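Local coordinates for arfgap-like finger domain containing protein (Cryptosporidium parvum Iowa II, PDB 2OWA), which probably acts, through this zinc-finger domain, as an activator of the GTPase activity of ADP-ribosylation factors, at residues Q28-R33 against R91-G96; W49-F54 against S64-M69; F54-C59 against K117-S122; K105-V110 against S122-Q127. All coordinates share one frame; numbering follows the deposited sequence.

Contact 1. Residues Q28-R33 against R91-G96; sequences QIVRNR and RMDIGG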
loop_
_atom_site.group_PDB
_atom_site.type_symbol
_atom_site.label_atom_id
_atom_site.label_comp_id
_atom_site.label_asym_id
_atom_site.label_seq_id
_atom_site.Cartn_x
_atom_site.Cartn_y
_atom_site.Cartn_z
ATOM N N GLN A 28 -3.248 2.575 12.920
ATOM C CA GLN A 28 -2.295 2.589 14.018
ATOM C C GLN A 28 -1.780 1.165 14.267
ATOM O O GLN A 28 -0.579 0.941 14.441
ATOM C CB GLN A 28 -2.963 3.162 15.255
ATOM C CG GLN A 28 -2.960 4.673 15.293
ATOM C CD GLN A 28 -4.086 5.242 16.171
ATOM O OE1 GLN A 28 -4.577 4.571 17.087
ATOM N NE2 GLN A 28 -4.514 6.466 15.860
ATOM N N ILE A 29 -2.685 0.203 14.220
ATOM C CA ILE A 29 -2.318 -1.194 14.342
ATOM C C ILE A 29 -1.570 -1.700 13.136
ATOM O O ILE A 29 -0.490 -2.263 13.264
ATOM C CB ILE A 29 -3.555 -2.091 14.532
ATOM C CG1 ILE A 29 -4.303 -1.713 15.807
ATOM C CG2 ILE A 29 -3.142 -3.558 14.526
ATOM C CD1 ILE A 29 -3.418 -1.594 16.995
ATOM N N VAL A 30 -2.145 -1.502 11.956
ATOM C CA VAL A 30 -1.568 -2.111 10.765
ATOM C C VAL A 30 -0.166 -1.518 10.473
ATOM O O VAL A 30 0.713 -2.226 10.066
ATOM C CB VAL A 30 -2.554 -2.074 9.588
ATOM C CG1 VAL A 30 -1.878 -2.506 8.310
ATOM C CG2 VAL A 30 -3.755 -2.993 9.909
ATOM N N ARG A 31 0.044 -0.233 10.767
ATOM C CA ARG A 31 1.373 0.408 10.590
ATOM C C ARG A 31 2.413 -0.113 11.562
ATOM O O ARG A 31 3.600 -0.064 11.261
ATOM C CB ARG A 31 1.284 1.938 10.746
ATOM C CG ARG A 31 0.952 2.675 9.471
ATOM C CD ARG A 31 1.120 4.221 9.629
ATOM N NE ARG A 31 0.709 4.749 10.947
ATOM C CZ ARG A 31 -0.411 5.434 11.209
ATOM N NH1 ARG A 31 -1.322 5.694 10.262
ATOM N NH2 ARG A 31 -0.639 5.860 12.445
ATOM N N ASN A 32 1.961 -0.585 12.729
ATOM C CA ASN A 32 2.845 -1.092 13.773
ATOM C C ASN A 32 3.320 -2.518 13.479
ATOM O O ASN A 32 4.279 -2.976 14.117
ATOM C CB ASN A 32 2.186 -0.985 15.182
ATOM C CG ASN A 32 3.125 -1.438 16.341
ATOM O OD1 ASN A 32 2.920 -2.504 16.966
ATOM N ND2 ASN A 32 4.156 -0.633 16.625
ATOM N N ARG A 33 2.665 -3.225 12.546
ATOM C CA ARG A 33 3.183 -4.543 12.054
ATOM C C ARG A 33 4.611 -4.330 11.585
ATOM O O ARG A 33 4.868 -3.377 10.846
ATOM C CB ARG A 33 2.330 -5.124 10.929
ATOM C CG ARG A 33 0.965 -5.503 11.392
ATOM C CD ARG A 33 0.132 -6.232 10.366
ATOM N NE ARG A 33 -1.245 -6.409 10.851
ATOM C CZ ARG A 33 -2.314 -6.709 10.115
ATOM N NH1 ARG A 33 -2.233 -6.894 8.802
ATOM N NH2 ARG A 33 -3.493 -6.863 10.704
ATOM N N ARG A 91 -8.140 -4.362 2.256
ATOM C CA ARG A 91 -7.062 -4.547 1.291
ATOM C C ARG A 91 -5.705 -4.300 1.930
ATOM O O ARG A 91 -4.799 -5.102 1.762
ATOM C CB ARG A 91 -7.237 -3.655 0.032
ATOM C CG ARG A 91 -6.076 -3.806 -0.965
ATOM C CD ARG A 91 -6.256 -2.924 -2.180
ATOM N NE ARG A 91 -5.377 -3.268 -3.295
ATOM C CZ ARG A 91 -5.720 -4.093 -4.287
ATOM N NH1 ARG A 91 -6.921 -4.661 -4.301
ATOM N NH2 ARG A 91 -4.882 -4.332 -5.286
ATOM N N MET A 92 -5.577 -3.211 2.691
ATOM C CA MET A 92 -4.375 -2.933 3.431
ATOM C C MET A 92 -4.057 -4.015 4.478
ATOM O O MET A 92 -2.904 -4.313 4.742
ATOM C CB MET A 92 -4.489 -1.552 4.095
ATOM C CG MET A 92 -4.413 -0.360 3.123
ATOM S SD MET A 92 -3.127 -0.374 1.863
ATOM C CE MET A 92 -1.653 -0.309 2.858
ATOM N N ASP A 93 -5.113 -4.600 5.037
ATOM C CA ASP A 93 -5.021 -5.578 6.098
ATOM C C ASP A 93 -4.476 -6.895 5.544
ATOM O O ASP A 93 -3.584 -7.503 6.162
ATOM C CB ASP A 93 -6.402 -5.790 6.733
ATOM C CG ASP A 93 -6.332 -6.536 8.079
ATOM O OD1 ASP A 93 -5.224 -6.940 8.515
ATOM O OD2 ASP A 93 -7.418 -6.728 8.696
ATOM N N ILE A 94 -4.968 -7.316 4.376
ATOM C CA ILE A 94 -4.480 -8.586 3.763
ATOM C C ILE A 94 -3.164 -8.439 2.997
ATOM O O ILE A 94 -2.503 -9.450 2.684
ATOM C CB ILE A 94 -5.545 -9.281 2.874
ATOM C CG1 ILE A 94 -5.951 -8.390 1.694
ATOM C CG2 ILE A 94 -6.765 -9.688 3.687
ATOM C CD1 ILE A 94 -5.346 -8.786 0.417
ATOM N N GLY A 95 -2.794 -7.191 2.700
ATOM C CA GLY A 95 -1.534 -6.891 2.045
ATOM C C GLY A 95 -0.423 -6.602 3.048
ATOM O O GLY A 95 -0.121 -7.404 3.932
ATOM N N GLY A 96 0.188 -5.432 2.926
ATOM C CA GLY A 96 1.300 -5.067 3.803
ATOM C C GLY A 96 2.624 -5.162 3.081
ATOM O O GLY A 96 2.738 -5.817 2.028
HETATM O O HOH W 1 0.131 -7.535 7.172
#
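Arg33 reaches across to Asp93 and grips it with both terminal nitrogens. NH2 of Arg33 lies 2.8 Å from OD1 of Asp93, the shortest leg of a salt bridge. NH1 of Arg33 gives a second bond to the same OD1, at 3.0 Å. NH1 also donates to the backbone O of Asp93 at 3.0 Å, in the carbonyl plane and on a lone pair. OD1 thus takes two bonds from one guanidinium, and all three bonds are moderately bent. The guanidinium and carboxylate planes stand 41° apart, so the two groups are not coplanar. A water accepts from Arg33 NH1 and donates to Gly95 O.

The side chain of Arg33 runs extended from CG to NE. CG2 of Val30 lies 3.9 Å above the centre of the guanidinium, and CG1 of Val30 is 4.1 Å from Met92 O. CG1 is anti to the backbone N (chi1 171°), a rotation that sends it to Met92 and leaves CG2 over the guanidinium.

The contact ties the C-terminal end of helix 20-32 to that of helix 86-94. Val30 and Met92 both pack on Phe57 of strand 56-58. Met92 also meets Phe26 and Phe27 of helix 20-32.

Contact 2. Residues W49-F54 against S64-M69; sequences WLSLSF and SDHRKM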
loop_
_atom_site.group_PDB
_atom_site.type_symbol
_atom_site.label_atom_id
_atom_site.label_comp_id
_atom_site.label_asym_id
_atom_site.label_seq_id
_atom_site.Cartn_x
_atom_site.Cartn_y
_atom_site.Cartn_z
ATOM N N TRP A 49 2.370 7.102 4.458
ATOM C CA TRP A 49 1.681 7.127 3.178
ATOM C C TRP A 49 1.512 5.694 2.682
ATOM O O TRP A 49 2.033 4.757 3.292
ATOM C CB TRP A 49 2.423 8.007 2.151
ATOM C CG TRP A 49 2.293 9.424 2.478
ATOM C CD1 TRP A 49 2.935 10.090 3.497
ATOM C CD2 TRP A 49 1.420 10.389 1.857
ATOM N NE1 TRP A 49 2.513 11.394 3.542
ATOM C CE2 TRP A 49 1.611 11.618 2.539
ATOM C CE3 TRP A 49 0.501 10.337 0.797
ATOM C CZ2 TRP A 49 0.925 12.797 2.188
ATOM C CZ3 TRP A 49 -0.192 11.526 0.433
ATOM C CH2 TRP A 49 0.030 12.737 1.146
ATOM N N LEU A 50 0.754 5.522 1.603
ATOM C CA LEU A 50 0.494 4.188 1.090
ATOM C C LEU A 50 0.189 4.166 -0.433
ATOM O O LEU A 50 -0.237 5.164 -1.010
ATOM C CB LEU A 50 -0.584 3.469 1.959
ATOM C CG LEU A 50 -1.999 4.047 2.046
ATOM C CD1 LEU A 50 -2.798 3.583 0.814
ATOM C CD2 LEU A 50 -2.678 3.562 3.316
ATOM N N SER A 51 0.468 3.041 -1.091
ATOM C CA SER A 51 -0.100 2.799 -2.436
ATOM C C SER A 51 -1.173 1.728 -2.226
ATOM O O SER A 51 -0.844 0.590 -1.802
ATOM C CB SER A 51 0.964 2.298 -3.420
ATOM O OG SER A 51 0.348 1.899 -4.635
ATOM N N LEU A 52 -2.443 2.080 -2.458
ATOM C CA LEU A 52 -3.493 1.093 -2.297
ATOM C C LEU A 52 -3.294 -0.074 -3.248
ATOM O O LEU A 52 -3.531 -1.197 -2.865
ATOM C CB LEU A 52 -4.891 1.676 -2.498
ATOM C CG LEU A 52 -5.483 2.230 -1.197
ATOM C CD1 LEU A 52 -6.643 3.172 -1.526
ATOM C CD2 LEU A 52 -5.888 1.093 -0.183
ATOM N N SER A 53 -2.800 0.205 -4.459
ATOM C CA SER A 53 -2.610 -0.801 -5.538
ATOM C C SER A 53 -1.876 -2.053 -5.078
ATOM O O SER A 53 -2.306 -3.169 -5.336
ATOM C CB SER A 53 -1.823 -0.176 -6.716
ATOM O OG SER A 53 -2.333 1.122 -7.038
ATOM N N PHE A 54 -0.754 -1.847 -4.396
ATOM C CA PHE A 54 0.084 -2.947 -3.908
ATOM C C PHE A 54 -0.095 -3.177 -2.416
ATOM O O PHE A 54 0.556 -4.028 -1.836
ATOM C CB PHE A 54 1.539 -2.642 -4.282
ATOM C CG PHE A 54 1.676 -2.204 -5.703
ATOM C CD1 PHE A 54 1.465 -3.118 -6.752
ATOM C CD2 PHE A 54 1.972 -0.878 -6.010
ATOM C CE1 PHE A 54 1.561 -2.710 -8.089
ATOM C CE2 PHE A 54 2.072 -0.469 -7.321
ATOM C CZ PHE A 54 1.879 -1.371 -8.356
ATOM N N SER A 64 5.434 11.195 -3.064
ATOM C CA SER A 64 5.486 12.188 -4.145
ATOM C C SER A 64 5.813 11.561 -5.458
ATOM O O SER A 64 5.112 11.811 -6.423
ATOM C CB SER A 64 6.474 13.338 -3.870
ATOM O OG SER A 64 6.043 14.097 -2.760
ATOM N N ASP A 65 6.886 10.774 -5.513
ATOM C CA ASP A 65 7.218 10.017 -6.738
ATOM C C ASP A 65 6.063 9.191 -7.263
ATOM O O ASP A 65 5.770 9.228 -8.461
ATOM C CB ASP A 65 8.455 9.132 -6.554
ATOM C CG ASP A 65 9.709 9.938 -6.150
ATOM O OD1 ASP A 65 9.826 11.140 -6.496
ATOM O OD2 ASP A 65 10.553 9.369 -5.431
ATOM N N HIS A 66 5.423 8.421 -6.383
ATOM C CA HIS A 66 4.241 7.640 -6.757
ATOM C C HIS A 66 3.093 8.502 -7.285
ATOM O O HIS A 66 2.390 8.091 -8.184
ATOM C CB HIS A 66 3.725 6.823 -5.579
ATOM C CG HIS A 66 4.525 5.593 -5.307
ATOM N ND1 HIS A 66 4.010 4.326 -5.461
ATOM C CD2 HIS A 66 5.807 5.436 -4.903
ATOM C CE1 HIS A 66 4.930 3.434 -5.148
ATOM N NE2 HIS A 66 6.034 4.086 -4.812
ATOM N N ARG A 67 2.903 9.677 -6.698
ATOM C CA ARG A 67 1.816 10.579 -7.095
ATOM C C ARG A 67 1.986 11.119 -8.530
ATOM O O ARG A 67 1.001 11.496 -9.174
ATOM C CB ARG A 67 1.648 11.733 -6.073
ATOM C CG ARG A 67 0.931 11.332 -4.761
ATOM C CD ARG A 67 0.579 12.544 -3.850
ATOM N NE ARG A 67 1.763 13.268 -3.363
ATOM C CZ ARG A 67 2.399 13.049 -2.198
ATOM N NH1 ARG A 67 2.001 12.111 -1.351
ATOM N NH2 ARG A 67 3.463 13.773 -1.869
ATOM N N LYS A 68 3.225 11.155 -9.015
ATOM C CA LYS A 68 3.518 11.532 -10.406
ATOM C C LYS A 68 3.284 10.425 -11.430
ATOM O O LYS A 68 3.372 10.663 -12.621
ATOM C CB LYS A 68 4.968 11.978 -10.552
ATOM C CG LYS A 68 5.420 13.108 -9.657
ATOM C CD LYS A 68 6.942 13.276 -9.849
ATOM C CE LYS A 68 7.606 13.891 -8.625
ATOM N NZ LYS A 68 6.909 15.145 -8.208
ATOM N N MET A 69 3.026 9.205 -10.982
ATOM C CA MET A 69 2.900 8.083 -11.906
ATOM C C MET A 69 1.487 7.895 -12.458
ATOM O O MET A 69 1.325 7.399 -13.574
ATOM C CB MET A 69 3.342 6.797 -11.227
ATOM C CG MET A 69 4.793 6.822 -10.803
ATOM S SD MET A 69 5.346 5.305 -10.005
ATOM C CE MET A 69 4.114 4.984 -8.809
#
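Strand 49-51 runs past the last turn of helix 60-67, with Ser51 and His66 closest, their CA atoms 7.8 Å apart. Two side-chain meetings join them, and no hydrogen bond crosses directly.

At the outer one, Arg67 brings its guanidinium over one face of the Trp49 indole. CZ of Arg67 is 4.3 Å from the centroid of the six-membered ring and 24° off the ring normal. This is a cation-pi contact. The two planes are 56° apart, so the group is steeply tilted and not stacked flat. The side chain of Arg67 bends at chi3 (-63°), and this turn brings its end over the indole. One face of the guanidinium is backed near its rim by Ser64 N of its own helix, 3.4 Å above the plane.

Trp49 and Ser51 lie in the central strand of the small three-stranded antiparallel sheet. Helix 60-67 carries Cys62, one of the four cysteines of the Cys4 zinc finger of the ArfGap domain.

Deeper in, CB of Ser51 comes to 4.2 Å from ND1 of His66. Their polar ends share Ser74, whose OG is bonded to both His66 ND1 and Ser51 OG. NE2 of His66 is bonded to Asp41 OD2, so both nitrogens of this buried ring are engaged.

Contact 3. Residues F54-C59 against K117-S122; sequences FAVFIC and KEYASS. With ZN (zinc ion), chain C.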
loop_
_atom_site.group_PDB
_atom_site.type_symbol
_atom_site.label_atom_id
_atom_site.label_comp_id
_atom_site.label_asym_id
_atom_site.label_seq_id
_atom_site.Cartn_x
_atom_site.Cartn_y
_atom_site.Cartn_z
ATOM N N PHE A 54 -0.754 -1.847 -4.396
ATOM C CA PHE A 54 0.084 -2.947 -3.908
ATOM C C PHE A 54 -0.095 -3.177 -2.416
ATOM O O PHE A 54 0.556 -4.028 -1.836
ATOM C CB PHE A 54 1.539 -2.642 -4.282
ATOM C CG PHE A 54 1.676 -2.204 -5.703
ATOM C CD1 PHE A 54 1.465 -3.118 -6.752
ATOM C CD2 PHE A 54 1.972 -0.878 -6.010
ATOM C CE1 PHE A 54 1.561 -2.710 -8.089
ATOM C CE2 PHE A 54 2.072 -0.469 -7.321
ATOM C CZ PHE A 54 1.879 -1.371 -8.356
ATOM N N ALA A 55 -1.006 -2.411 -1.804
ATOM C CA ALA A 55 -1.151 -2.385 -0.346
ATOM C C ALA A 55 0.205 -2.290 0.349
ATOM O O ALA A 55 0.516 -3.075 1.234
ATOM C CB ALA A 55 -1.936 -3.613 0.148
ATOM N N VAL A 56 1.031 -1.329 -0.059
ATOM C CA VAL A 56 2.297 -1.096 0.621
ATOM C C VAL A 56 2.278 0.280 1.314
ATOM O O VAL A 56 1.619 1.203 0.845
ATOM C CB VAL A 56 3.515 -1.225 -0.317
ATOM C CG1 VAL A 56 3.675 -2.727 -0.816
ATOM C CG2 VAL A 56 3.372 -0.274 -1.492
ATOM N N PHE A 57 3.010 0.388 2.418
ATOM C CA PHE A 57 3.273 1.684 3.082
ATOM C C PHE A 57 4.604 2.285 2.644
ATOM O O PHE A 57 5.614 1.573 2.578
ATOM C CB PHE A 57 3.291 1.540 4.597
ATOM C CG PHE A 57 1.981 1.169 5.161
ATOM C CD1 PHE A 57 1.079 2.149 5.535
ATOM C CD2 PHE A 57 1.631 -0.186 5.305
ATOM C CE1 PHE A 57 -0.190 1.787 6.063
ATOM C CE2 PHE A 57 0.402 -0.553 5.821
ATOM C CZ PHE A 57 -0.507 0.431 6.223
ATOM N N ILE A 58 4.590 3.590 2.387
ATOM C CA ILE A 58 5.734 4.318 1.792
ATOM C C ILE A 58 5.869 5.684 2.486
ATOM O O ILE A 58 4.900 6.155 3.037
ATOM C CB ILE A 58 5.541 4.515 0.259
ATOM C CG1 ILE A 58 4.186 5.202 -0.077
ATOM C CG2 ILE A 58 5.766 3.150 -0.498
ATOM C CD1 ILE A 58 3.990 5.470 -1.572
ATOM N N CYS A 59 7.042 6.323 2.423
ATOM C CA CYS A 59 7.261 7.570 3.121
ATOM C C CYS A 59 6.761 8.766 2.304
ATOM O O CYS A 59 6.394 8.638 1.130
ATOM C CB CYS A 59 8.753 7.749 3.494
ATOM S SG CYS A 59 9.917 7.900 2.074
ATOM N N LYS A 117 10.881 1.973 -8.315
ATOM C CA LYS A 117 9.442 1.744 -8.557
ATOM C C LYS A 117 9.186 0.991 -9.885
ATOM O O LYS A 117 8.066 0.994 -10.411
ATOM C CB LYS A 117 8.653 3.062 -8.505
ATOM C CG LYS A 117 8.801 3.859 -7.205
ATOM C CD LYS A 117 9.763 5.079 -7.335
ATOM C CE LYS A 117 9.868 5.866 -6.026
ATOM N NZ LYS A 117 10.495 5.067 -4.889
ATOM N N GLU A 118 10.219 0.333 -10.400
ATOM C CA GLU A 118 10.056 -0.574 -11.552
ATOM C C GLU A 118 8.951 -1.578 -11.263
ATOM O O GLU A 118 8.160 -1.850 -12.149
ATOM C CB GLU A 118 11.347 -1.263 -11.948
ATOM C CG GLU A 118 11.230 -2.276 -13.168
ATOM C CD GLU A 118 12.607 -2.907 -13.576
ATOM O OE1 GLU A 118 13.358 -2.294 -14.345
ATOM O OE2 GLU A 118 12.928 -4.038 -13.132
ATOM N N TYR A 119 8.858 -2.090 -10.036
ATOM C CA TYR A 119 7.773 -3.029 -9.691
ATOM C C TYR A 119 6.379 -2.475 -10.001
ATOM O O TYR A 119 5.544 -3.207 -10.458
ATOM C CB TYR A 119 7.845 -3.513 -8.226
ATOM C CG TYR A 119 7.481 -2.425 -7.234
ATOM C CD1 TYR A 119 6.170 -2.247 -6.816
ATOM C CD2 TYR A 119 8.467 -1.557 -6.738
ATOM C CE1 TYR A 119 5.830 -1.222 -5.895
ATOM C CE2 TYR A 119 8.150 -0.526 -5.807
ATOM C CZ TYR A 119 6.809 -0.355 -5.411
ATOM O OH TYR A 119 6.462 0.639 -4.487
ATOM N N ALA A 120 6.146 -1.191 -9.721
ATOM C CA ALA A 120 4.850 -0.565 -9.869
ATOM C C ALA A 120 4.348 -0.598 -11.316
ATOM O O ALA A 120 3.144 -0.739 -11.527
ATOM C CB ALA A 120 4.860 0.888 -9.346
ATOM N N SER A 121 5.252 -0.428 -12.283
ATOM C CA SER A 121 4.837 -0.340 -13.699
ATOM C C SER A 121 4.946 -1.682 -14.415
ATOM O O SER A 121 4.544 -1.806 -15.600
ATOM C CB SER A 121 5.630 0.739 -14.447
ATOM O OG SER A 121 7.050 0.471 -14.495
ATOM N N SER A 122 5.505 -2.662 -13.705
ATOM C CA SER A 122 5.779 -3.982 -14.267
ATOM C C SER A 122 4.504 -4.827 -14.435
ATOM O O SER A 122 3.552 -4.654 -13.693
ATOM C CB SER A 122 6.795 -4.738 -13.409
ATOM O OG SER A 122 6.208 -5.222 -12.204
HETATM ZN ZN ZN C . 10.598 6.003 0.880
#
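Tyr119 and Ala120 of 117-122 meet the ring of Phe54. The segment begins at Lys117, whose NZ forms a salt bridge with Asp41, beside the zinc finger.

Tyr119 follows. The edge of its ring points at the face of Phe54 in a T-shaped pair, with centroids 5.4 Å apart and planes at 73°. The touching atoms are CE1 of Tyr119 and CD2 of Phe54, at 3.9 Å. CG of Tyr119 sits between its backbone N and carbonyl carbon (chi1 71°), which directs the ring edge to Phe54. Its OH is hydrogen-bonded to Asp41 OD1 and lies 4.4 Å from CG2 of Val56. The ring of Phe40 meets Tyr119 edge-to-face as well.

Ala120 comes next along the weakly bonded helix 118-121. Its CB is 3.7 Å from CE2 of Phe54, and its CA is 3.4 Å from CZ of Phe54. Phe54 is therefore met by Tyr119 over a face and by Ala120 near its far end.

Ser122 closes the turn. Its OG donates to Tyr119 O at 2.7 Å, and its N bonds to the same oxygen at 3.3 Å. Both reach that carbonyl from one face.

On the other segment, Ala55 and Val56 face Ser51 in a G1 beta bulge. Strand 56-58 then leads to Cys59, whose SG binds zinc at 2.3 Å. Cys39, Cys42 and Cys62 complete the site. The arrangement is that of a Cys4 zinc finger set beside an aromatic core, as in the ArfGap domain.

Contact 4. Residues K105-V110 against S122-Q127; sequences KQVLGV and SICGRQ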
loop_
_atom_site.group_PDB
_atom_site.type_symbol
_atom_site.label_atom_id
_atom_site.label_comp_id
_atom_site.label_asym_id
_atom_site.label_seq_id
_atom_site.Cartn_x
_atom_site.Cartn_y
_atom_site.Cartn_z
ATOM N N LYS A 105 10.401 -10.135 -4.326
ATOM C CA LYS A 105 11.707 -10.796 -4.271
ATOM C C LYS A 105 11.677 -12.131 -5.034
ATOM O O LYS A 105 12.688 -12.507 -5.587
ATOM C CB LYS A 105 12.199 -11.048 -2.835
ATOM C CG LYS A 105 12.479 -9.797 -1.974
ATOM C CD LYS A 105 12.969 -10.228 -0.571
ATOM C CE LYS A 105 13.380 -9.034 0.322
ATOM N NZ LYS A 105 14.397 -8.054 -0.292
ATOM N N GLN A 106 10.541 -12.848 -5.026
ATOM C CA GLN A 106 10.414 -14.089 -5.826
ATOM C C GLN A 106 10.301 -13.828 -7.330
ATOM O O GLN A 106 11.012 -14.456 -8.128
ATOM C CB GLN A 106 9.235 -14.976 -5.364
ATOM C CG GLN A 106 9.175 -15.233 -3.850
ATOM C CD GLN A 106 8.634 -16.626 -3.469
ATOM O OE1 GLN A 106 8.649 -17.569 -4.291
ATOM N NE2 GLN A 106 8.163 -16.760 -2.211
ATOM N N VAL A 107 9.416 -12.910 -7.728
ATOM C CA VAL A 107 9.123 -12.719 -9.141
ATOM C C VAL A 107 10.089 -11.732 -9.840
ATOM O O VAL A 107 10.357 -11.866 -11.048
ATOM C CB VAL A 107 7.630 -12.380 -9.435
ATOM C CG1 VAL A 107 6.694 -13.420 -8.799
ATOM C CG2 VAL A 107 7.278 -10.995 -9.011
ATOM N N LEU A 108 10.616 -10.766 -9.081
ATOM C CA LEU A 108 11.631 -9.843 -9.604
ATOM C C LEU A 108 13.064 -10.285 -9.262
ATOM O O LEU A 108 14.036 -9.815 -9.879
ATOM C CB LEU A 108 11.338 -8.400 -9.156
ATOM C CG LEU A 108 10.059 -7.749 -9.720
ATOM C CD1 LEU A 108 9.920 -6.331 -9.203
ATOM C CD2 LEU A 108 10.020 -7.761 -11.245
ATOM N N GLY A 109 13.194 -11.201 -8.293
ATOM C CA GLY A 109 14.488 -11.856 -7.989
ATOM C C GLY A 109 15.402 -11.138 -7.011
ATOM O O GLY A 109 14.988 -10.157 -6.360
ATOM N N VAL A 110 16.658 -11.593 -6.946
ATOM C CA VAL A 110 17.699 -11.010 -6.060
ATOM C C VAL A 110 17.998 -9.506 -6.209
ATOM O O VAL A 110 18.411 -8.864 -5.246
ATOM C CB VAL A 110 19.062 -11.810 -6.047
ATOM C CG1 VAL A 110 18.884 -13.191 -5.449
ATOM C CG2 VAL A 110 19.716 -11.910 -7.426
ATOM N N SER A 122 5.505 -2.662 -13.705
ATOM C CA SER A 122 5.779 -3.982 -14.267
ATOM C C SER A 122 4.504 -4.827 -14.435
ATOM O O SER A 122 3.552 -4.654 -13.693
ATOM C CB SER A 122 6.795 -4.738 -13.409
ATOM O OG SER A 122 6.208 -5.222 -12.204
ATOM N N ILE A 123 4.511 -5.754 -15.389
ATOM C CA ILE A 123 3.452 -6.764 -15.474
ATOM C C ILE A 123 3.292 -7.588 -14.186
ATOM O O ILE A 123 2.160 -7.965 -13.841
ATOM C CB ILE A 123 3.646 -7.698 -16.724
ATOM C CG1 ILE A 123 2.572 -8.778 -16.763
ATOM C CG2 ILE A 123 5.017 -8.319 -16.718
ATOM C CD1 ILE A 123 1.894 -8.867 -18.135
ATOM N N CYS A 124 4.412 -7.846 -13.490
ATOM C CA CYS A 124 4.444 -8.480 -12.154
ATOM C C CYS A 124 3.702 -7.636 -11.120
ATOM O O CYS A 124 3.034 -8.177 -10.243
ATOM C CB CYS A 124 5.890 -8.690 -11.653
ATOM S SG CYS A 124 6.927 -9.569 -12.819
ATOM N N GLY A 125 3.804 -6.314 -11.240
ATOM C CA GLY A 125 3.052 -5.405 -10.379
ATOM C C GLY A 125 1.563 -5.590 -10.623
ATOM O O GLY A 125 0.760 -5.712 -9.674
ATOM N N ARG A 126 1.192 -5.590 -11.901
ATOM C CA ARG A 126 -0.218 -5.769 -12.294
ATOM C C ARG A 126 -0.765 -7.088 -11.743
ATOM O O ARG A 126 -1.815 -7.089 -11.142
ATOM C CB ARG A 126 -0.369 -5.703 -13.806
ATOM C CG ARG A 126 -1.802 -5.871 -14.305
ATOM N N GLN A 127 -0.009 -8.171 -11.922
ATOM C CA GLN A 127 -0.314 -9.486 -11.422
ATOM C C GLN A 127 -0.501 -9.565 -9.892
ATOM O O GLN A 127 -1.446 -10.206 -9.394
ATOM C CB GLN A 127 0.787 -10.432 -11.841
ATOM C CG GLN A 127 0.306 -11.510 -12.785
ATOM C CD GLN A 127 1.355 -11.908 -13.786
ATOM O OE1 GLN A 127 2.515 -12.122 -13.437
ATOM N NE2 GLN A 127 0.958 -12.009 -15.045
#
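Val107 and Leu108, consecutive residues near the C-terminal end of helix 97-107, converge on Cys124. Each uses a single methyl. CG2 of Val107 lies 3.8 Å from CB of Cys124, and CD2 of Leu108 lies 3.9 Å from SG of Cys124. The sulfur is also 4.1 Å from CG2 of Val107. Cys124 thus turns its CB to the valine, while its SG lies near both methyls.

The CB atoms of Val107 and Cys124 are directed at the opposite segment, and these two residues have the closest CA atoms, 7.0 Å apart. In Val107, CG2, the methyl that touches, sits between the backbone N and the carbonyl carbon (chi1 -53°). Leu108 starts off to one side. Its CG is anti to the carbonyl carbon (chi1 -66°), and the branch beyond it carries CD2 back to the sulfur.

Cys124 sits in the first turn of helix 123-135. OG of Ser122 accepts from Gly125 N at 2.8 Å with an N-H...O angle of 142°. This is an N-capping bond at the start of the helix that carries Cys124. After Leu108, Gly109 leaves helical geometry with a positive phi.

No hydrogen bond or charge pair crosses between the segments. The contact is a small apolar patch at the surface, remote from the zinc. It rests on shape and apolar burial, with no hydrogen bond to fix its orientation.

How the contacts relate
Contact 3 is the buried one, and contacts 1 and 2 are partly buried. Contact 4 lies at the surface. Contacts 2 and 3 are about 7 Å apart between centres. They share Phe54 and reach neighbouring strands of one sheet, joined by the backbone bonds Ser51 N to Val56 O and Ile58 N to Trp49 O. Contact 1 meets that sheet region through Gly96, bonded to Ala55 O, and through Arg91, bonded to Leu52 O and Ser53 O. Contacts 3 and 4 share Ser122, and Phe54 CE1 packs against Gly125 O. The chemistry differs with place: charge at contact 1, a cation over an indole at contact 2, aromatic packing at contact 3, small apolar groups at contact 4.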